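Local coordinates for putative uncharacterized protein (Enterobacter cloacae, PDB 4HFK), which probably acts as an immunity protein of a type VI secretion system, protecting its bacterium by binding and inhibiting a cognate amidase effector, at residues K34-A37 with D38-A42; K82-L85 with I86-D90. All blocks are in the same frame, centred on the assembly; numbering follows the deposited sequence.

Interaction 1. Residues K34-A37 with D38-A42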
ATOM      1  N   LYS B  34      -8.216   3.094  -9.438  1.00 10.80           N
ATOM      2  CA  LYS B  34      -7.530   2.115 -10.274  1.00 11.73           C
ATOM      3  C   LYS B  34      -6.496   2.764 -11.195  1.00 15.61           C
ATOM      4  O   LYS B  34      -5.368   2.268 -11.314  1.00 12.19           O
ATOM      5  CB  LYS B  34      -8.532   1.291 -11.095  1.00 12.56           C
ATOM      6  CG  LYS B  34      -7.867   0.175 -11.883  1.00 17.25           C
ATOM      7  CD  LYS B  34      -8.861  -0.583 -12.753  1.00 30.96           C
ATOM      8  CE  LYS B  34      -8.306  -1.956 -13.128  1.00 34.49           C
ATOM      9  NZ  LYS B  34      -6.846  -1.895 -13.410  1.00 26.31           N
ATOM     10  N   GLU B  35      -6.866   3.867 -11.850  1.00 11.91           N
ATOM     11  CA  GLU B  35      -5.912   4.568 -12.709  1.00 13.37           C
ATOM     12  C   GLU B  35      -4.722   5.086 -11.890  1.00 10.99           C
ATOM     13  O   GLU B  35      -3.575   5.002 -12.328  1.00  9.79           O
ATOM     14  CB  GLU B  35      -6.593   5.711 -13.476  1.00 13.32           C
ATOM     15  CG  GLU B  35      -7.676   5.227 -14.441  1.00 22.41           C
ATOM     16  CD  GLU B  35      -8.506   6.358 -15.049  1.00 33.81           C
ATOM     17  OE1 GLU B  35      -8.251   7.546 -14.730  1.00 32.96           O
ATOM     18  OE2 GLU B  35      -9.418   6.049 -15.851  1.00 34.64           O
ATOM     19  N   ASP B  36      -5.002   5.619 -10.701  1.00  7.20           N
ATOM     20  CA  ASP B  36      -3.949   6.123  -9.819  1.00  9.56           C
ATOM     21  C   ASP B  36      -2.993   4.988  -9.393  1.00  9.86           C
ATOM     22  O   ASP B  36      -1.761   5.115  -9.477  1.00  7.91           O
ATOM     23  CB  ASP B  36      -4.590   6.803  -8.604  1.00 10.12           C
ATOM     24  CG  ASP B  36      -3.569   7.476  -7.690  1.00 13.12           C
ATOM     25  OD1 ASP B  36      -2.592   6.813  -7.277  1.00 11.95           O
ATOM     26  OD2 ASP B  36      -3.751   8.675  -7.367  1.00 14.01           O
ATOM     27  N   ALA B  37      -3.567   3.874  -8.951  1.00  7.80           N
ATOM     28  CA  ALA B  37      -2.776   2.733  -8.515  1.00  6.85           C
ATOM     29  C   ALA B  37      -1.926   2.160  -9.659  1.00  9.84           C
ATOM     30  O   ALA B  37      -0.778   1.761  -9.443  1.00  8.27           O
ATOM     31  CB  ALA B  37      -3.677   1.660  -7.914  1.00  8.19           C
ATOM     32  N   ASP B  38      -2.473   2.116 -10.873  1.00  8.33           N
ATOM     33  CA  ASP B  38      -1.708   1.591 -12.006  1.00  9.29           C
ATOM     34  C   ASP B  38      -0.625   2.568 -12.485  1.00 10.74           C
ATOM     35  O   ASP B  38       0.433   2.145 -12.959  1.00 10.21           O
ATOM     36  CB  ASP B  38      -2.631   1.215 -13.170  1.00 12.59           C
ATOM     37  CG  ASP B  38      -3.487  -0.009 -12.868  1.00 18.30           C
ATOM     38  OD1 ASP B  38      -3.181  -0.748 -11.899  1.00 13.90           O
ATOM     39  OD2 ASP B  38      -4.467  -0.242 -13.612  1.00 18.76           O
ATOM     40  N   ALA B  39      -0.893   3.869 -12.378  1.00  7.09           N
ATOM     41  CA  ALA B  39       0.121   4.865 -12.707  1.00 10.05           C
ATOM     42  C   ALA B  39       1.227   4.772 -11.662  1.00  8.62           C
ATOM     43  O   ALA B  39       2.414   4.833 -11.981  1.00  8.11           O
ATOM     44  CB  ALA B  39      -0.475   6.259 -12.725  1.00  7.37           C
ATOM     45  N   SER B  40       0.825   4.619 -10.409  1.00  6.94           N
ATOM     46  CA  SER B  40       1.780   4.454  -9.322  1.00  7.67           C
ATOM     47  C   SER B  40       2.647   3.211  -9.531  1.00  7.86           C
ATOM     48  O   SER B  40       3.879   3.273  -9.404  1.00  7.78           O
ATOM     49  CB  SER B  40       1.040   4.380  -7.984  1.00  7.76           C
ATOM     50  OG  SER B  40       0.376   5.608  -7.720  1.00  9.29           O
ATOM     51  N   ALA B  41       2.009   2.094  -9.875  1.00  4.88           N
ATOM     52  CA  ALA B  41       2.730   0.850 -10.128  1.00  6.97           C
ATOM     53  C   ALA B  41       3.755   1.035 -11.251  1.00  7.53           C
ATOM     54  O   ALA B  41       4.866   0.496 -11.191  1.00  7.21           O
ATOM     55  CB  ALA B  41       1.743  -0.277 -10.474  1.00  5.94           C
ATOM     56  N   ALA B  42       3.394   1.806 -12.276  1.00  6.43           N
ATOM     57  CA  ALA B  42       4.306   2.002 -13.410  1.00  9.39           C
ATOM     58  C   ALA B  42       5.557   2.792 -13.012  1.00  5.80           C
ATOM     59  O   ALA B  42       6.580   2.723 -13.697  1.00  7.76           O
ATOM     60  CB  ALA B  42       3.587   2.661 -14.610  1.00  5.97           C
TER
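Ser40 grips Asp36 one turn back on the same helix, and this is the tightly packed side of the contact. Its OG hydrogen-bonds to Asp36 O at 2.8 Å, while Ser40 N gives that same oxygen a regular helical bond. Unlike that ordinary backbone bond, the hydroxyl comes from well above the carbonyl plane, 42° out of it. With OG anti to its own carbonyl carbon (chi1 -64°), the short serine side chain folds back on the preceding turn. Asp36 OD1 stands 3.2 Å from Ser40 OG, and both side chains look to the second subunit: there Ser40 OG is hydrogen-bonded with Leu81 N, and the Asp36 carboxylate accepts from Gln79 N and Ile80 N, a place that suits a short acid because its two oxygens can take the N-H groups at the start of the partner's helix 79-87.

The looser side runs out to solvent at Lys34. This residue extends with CG anti to its backbone N (chi1 -175°), then bends at its last torsion to bring NZ 2.9 Å from Asp38 OD2, a salt bridge whose hydrogen bond is weak. Asp38 itself is buried, covered by a basic side chain of another protein's chain. The small side chains of Ala37 and Ala41 face helix 11-27, consistent with close packing there, Ala37 meeting Ile24 and Ala41 meeting Trp18 and Asn21.

Interaction 2. Residues K82-L85 with I86-D90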
ATOM      1  N   LYS B  82      -4.626  -7.605   2.399  1.00  7.92           N
ATOM      2  CA  LYS B  82      -4.293  -8.726   1.508  1.00 12.14           C
ATOM      3  C   LYS B  82      -3.291  -8.330   0.417  1.00  8.87           C
ATOM      4  O   LYS B  82      -2.389  -9.106   0.085  1.00  8.39           O
ATOM      5  CB  LYS B  82      -5.557  -9.331   0.867  1.00  8.29           C
ATOM      6  CG  LYS B  82      -5.282 -10.613   0.064  1.00 14.34           C
ATOM      7  CD  LYS B  82      -6.449 -11.023  -0.841  1.00 13.01           C
ATOM      8  CE  LYS B  82      -7.796 -10.907  -0.152  1.00 16.73           C
ATOM      9  NZ  LYS B  82      -8.929 -11.040  -1.128  1.00 17.38           N
ATOM     10  N   CYS B  83      -3.442  -7.129  -0.140  1.00  8.47           N
ATOM     11  CA  CYS B  83      -2.485  -6.645  -1.137  1.00  8.73           C
ATOM     12  C   CYS B  83      -1.041  -6.693  -0.597  1.00  9.88           C
ATOM     13  O   CYS B  83      -0.104  -7.039  -1.320  1.00  7.81           O
ATOM     14  CB  CYS B  83      -2.834  -5.217  -1.577  1.00 10.55           C
ATOM     15  SG  CYS B  83      -4.448  -5.058  -2.436  1.00 13.22           S
ATOM     16  N   THR B  84      -0.857  -6.359   0.678  1.00  8.89           N
ATOM     17  CA  THR B  84       0.485  -6.409   1.248  1.00  7.51           C
ATOM     18  C   THR B  84       0.911  -7.853   1.486  1.00  8.53           C
ATOM     19  O   THR B  84       2.069  -8.215   1.240  1.00 10.83           O
ATOM     20  CB  THR B  84       0.593  -5.576   2.544  1.00  6.88           C
ATOM     21  OG1 THR B  84       0.497  -4.187   2.210  1.00  8.04           O
ATOM     22  CG2 THR B  84       1.939  -5.812   3.233  1.00  6.81           C
ATOM     23  N   LEU B  85      -0.021  -8.690   1.942  1.00  6.31           N
ATOM     24  CA  LEU B  85       0.301 -10.101   2.171  1.00  7.02           C
ATOM     25  C   LEU B  85       0.764 -10.738   0.872  1.00  9.73           C
ATOM     26  O   LEU B  85       1.736 -11.500   0.850  1.00  8.18           O
ATOM     27  CB  LEU B  85      -0.901 -10.861   2.740  1.00  7.35           C
ATOM     28  CG  LEU B  85      -1.411 -10.348   4.090  1.00  9.04           C
ATOM     29  CD1 LEU B  85      -2.471 -11.275   4.651  1.00  9.24           C
ATOM     30  CD2 LEU B  85      -0.269 -10.190   5.095  1.00  6.97           C
ATOM     31  N   ILE B  86       0.074 -10.406  -0.216  1.00  7.45           N
ATOM     32  CA  ILE B  86       0.411 -10.942  -1.529  1.00  8.33           C
ATOM     33  C   ILE B  86       1.796 -10.478  -1.980  1.00  8.38           C
ATOM     34  O   ILE B  86       2.593 -11.283  -2.471  1.00  9.43           O
ATOM     35  CB  ILE B  86      -0.668 -10.561  -2.582  1.00  8.43           C
ATOM     36  CG1 ILE B  86      -1.938 -11.384  -2.337  1.00 10.71           C
ATOM     37  CG2 ILE B  86      -0.155 -10.796  -3.999  1.00  5.92           C
ATOM     38  CD1 ILE B  86      -3.159 -10.962  -3.186  1.00 10.46           C
ATOM     39  N   ALA B  87       2.085  -9.190  -1.808  1.00  7.69           N
ATOM     40  CA  ALA B  87       3.385  -8.632  -2.197  1.00  8.38           C
ATOM     41  C   ALA B  87       4.545  -9.341  -1.496  1.00  7.46           C
ATOM     42  O   ALA B  87       5.647  -9.467  -2.045  1.00  9.23           O
ATOM     43  CB  ALA B  87       3.424  -7.140  -1.907  1.00  7.12           C
ATOM     44  N   ASN B  88       4.290  -9.797  -0.277  1.00  7.84           N
ATOM     45  CA  ASN B  88       5.316 -10.430   0.543  1.00  9.65           C
ATOM     46  C   ASN B  88       5.175 -11.944   0.648  1.00 11.34           C
ATOM     47  O   ASN B  88       5.753 -12.564   1.552  1.00 10.17           O
ATOM     48  CB  ASN B  88       5.308  -9.809   1.941  1.00  7.01           C
ATOM     49  CG  ASN B  88       5.781  -8.375   1.920  1.00 13.36           C
ATOM     50  OD1 ASN B  88       6.983  -8.114   1.957  1.00 15.22           O
ATOM     51  ND2 ASN B  88       4.839  -7.431   1.816  1.00  9.37           N
ATOM     52  N   SER B  89       4.424 -12.541  -0.274  1.00  7.51           N
ATOM     53  CA  SER B  89       4.172 -13.976  -0.218  1.00  8.95           C
ATOM     54  C   SER B  89       5.309 -14.789  -0.829  1.00 11.60           C
ATOM     55  O   SER B  89       6.083 -14.277  -1.653  1.00  8.28           O
ATOM     56  CB  SER B  89       2.865 -14.318  -0.941  1.00  9.72           C
ATOM     57  OG  SER B  89       3.021 -14.167  -2.344  1.00 10.34           O
ATOM     58  N   ASP B  90       5.387 -16.057  -0.427  1.00  8.32           N
ATOM     59  CA  ASP B  90       6.330 -17.010  -1.006  1.00 12.91           C
ATOM     60  C   ASP B  90       6.091 -17.183  -2.510  1.00 11.04           C
ATOM     61  O   ASP B  90       7.033 -17.368  -3.282  1.00  9.80           O
ATOM     62  CB  ASP B  90       6.215 -18.373  -0.303  1.00 13.85           C
ATOM     63  CG  ASP B  90       6.856 -18.389   1.083  1.00 19.16           C
ATOM     64  OD1 ASP B  90       7.315 -17.329   1.569  1.00 15.00           O
ATOM     65  OD2 ASP B  90       6.895 -19.484   1.698  1.00 24.30           O
TER
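This is a local contact at the C-terminal end of helix 79-87, in which side chains add hydrogen bonds to the last turn; largely buried between its own chain and a second subunit, it joins residues 82-85 to 86-90 where the helix gives way to loop. Asn88, the first residue to leave helical backbone angles, holds Thr84 O twice. Its backbone N lies 3.1 Å from Thr84 O, and its side-chain ND2 reaches the same oxygen at 2.9 Å in a nearly straight bond (165°). The two donors come from opposite faces of the carbonyl plane, and the oxygen lies close to the plane of the Asn88 amide. CG sits anti to the carbonyl carbon of Asn88 (chi1 -68°), which turns the amide back along the helix, beside Thr84, whose CG2 is 3.6 Å from ND2. Asparagine suits this exit from the helix because its short amide carries an extra N-H back to the last turn.

The next residue continues the turn: Ser89 OG hydrogen-bonds to Ile86 O at 2.9 Å, and Ser89 N donates to the same oxygen. In this all-helical immunity-protein fold, the end of the helix thus has two carbonyls each gripped by a backbone and a side-chain donor. Ser89 OG is also hydrogen-bonded with Ile92 N, tying the turn to the chain beyond.

On another face, Lys82 and Ile86 lie side by side, with Lys82 CG 3.9 Å from Ile86 CD1. The lysine's aliphatic part thus serves as an apolar neighbour while its NZ goes to Gln79 OE1 and to the carbonyls of Leu66 and Gln68. Branched Ile86 packs on Cys23 of helix 11-27 and Leu65 of helix 52-66, and Leu85 packs on Phe9 of the second subunit.

How the interactions relate
Interaction 1 comes first along the chain, on helix 31-47, and interaction 2 follows on helix 79-87 and the loop after it. Their centres are 18 Å apart, on opposite sides of the chain's centre, and their nearest atoms stay about 9 Å from each other. Helix 11-27 links them, since side chains of both contacts pack on it and Ile24 meets one residue from each. Both also touch the second subunit, where the beginning of helix 79-87, the helix that carries interaction 2, is met by residues of interaction 1. The two local contacts thus serve one all-helical domain and its pairing with another copy.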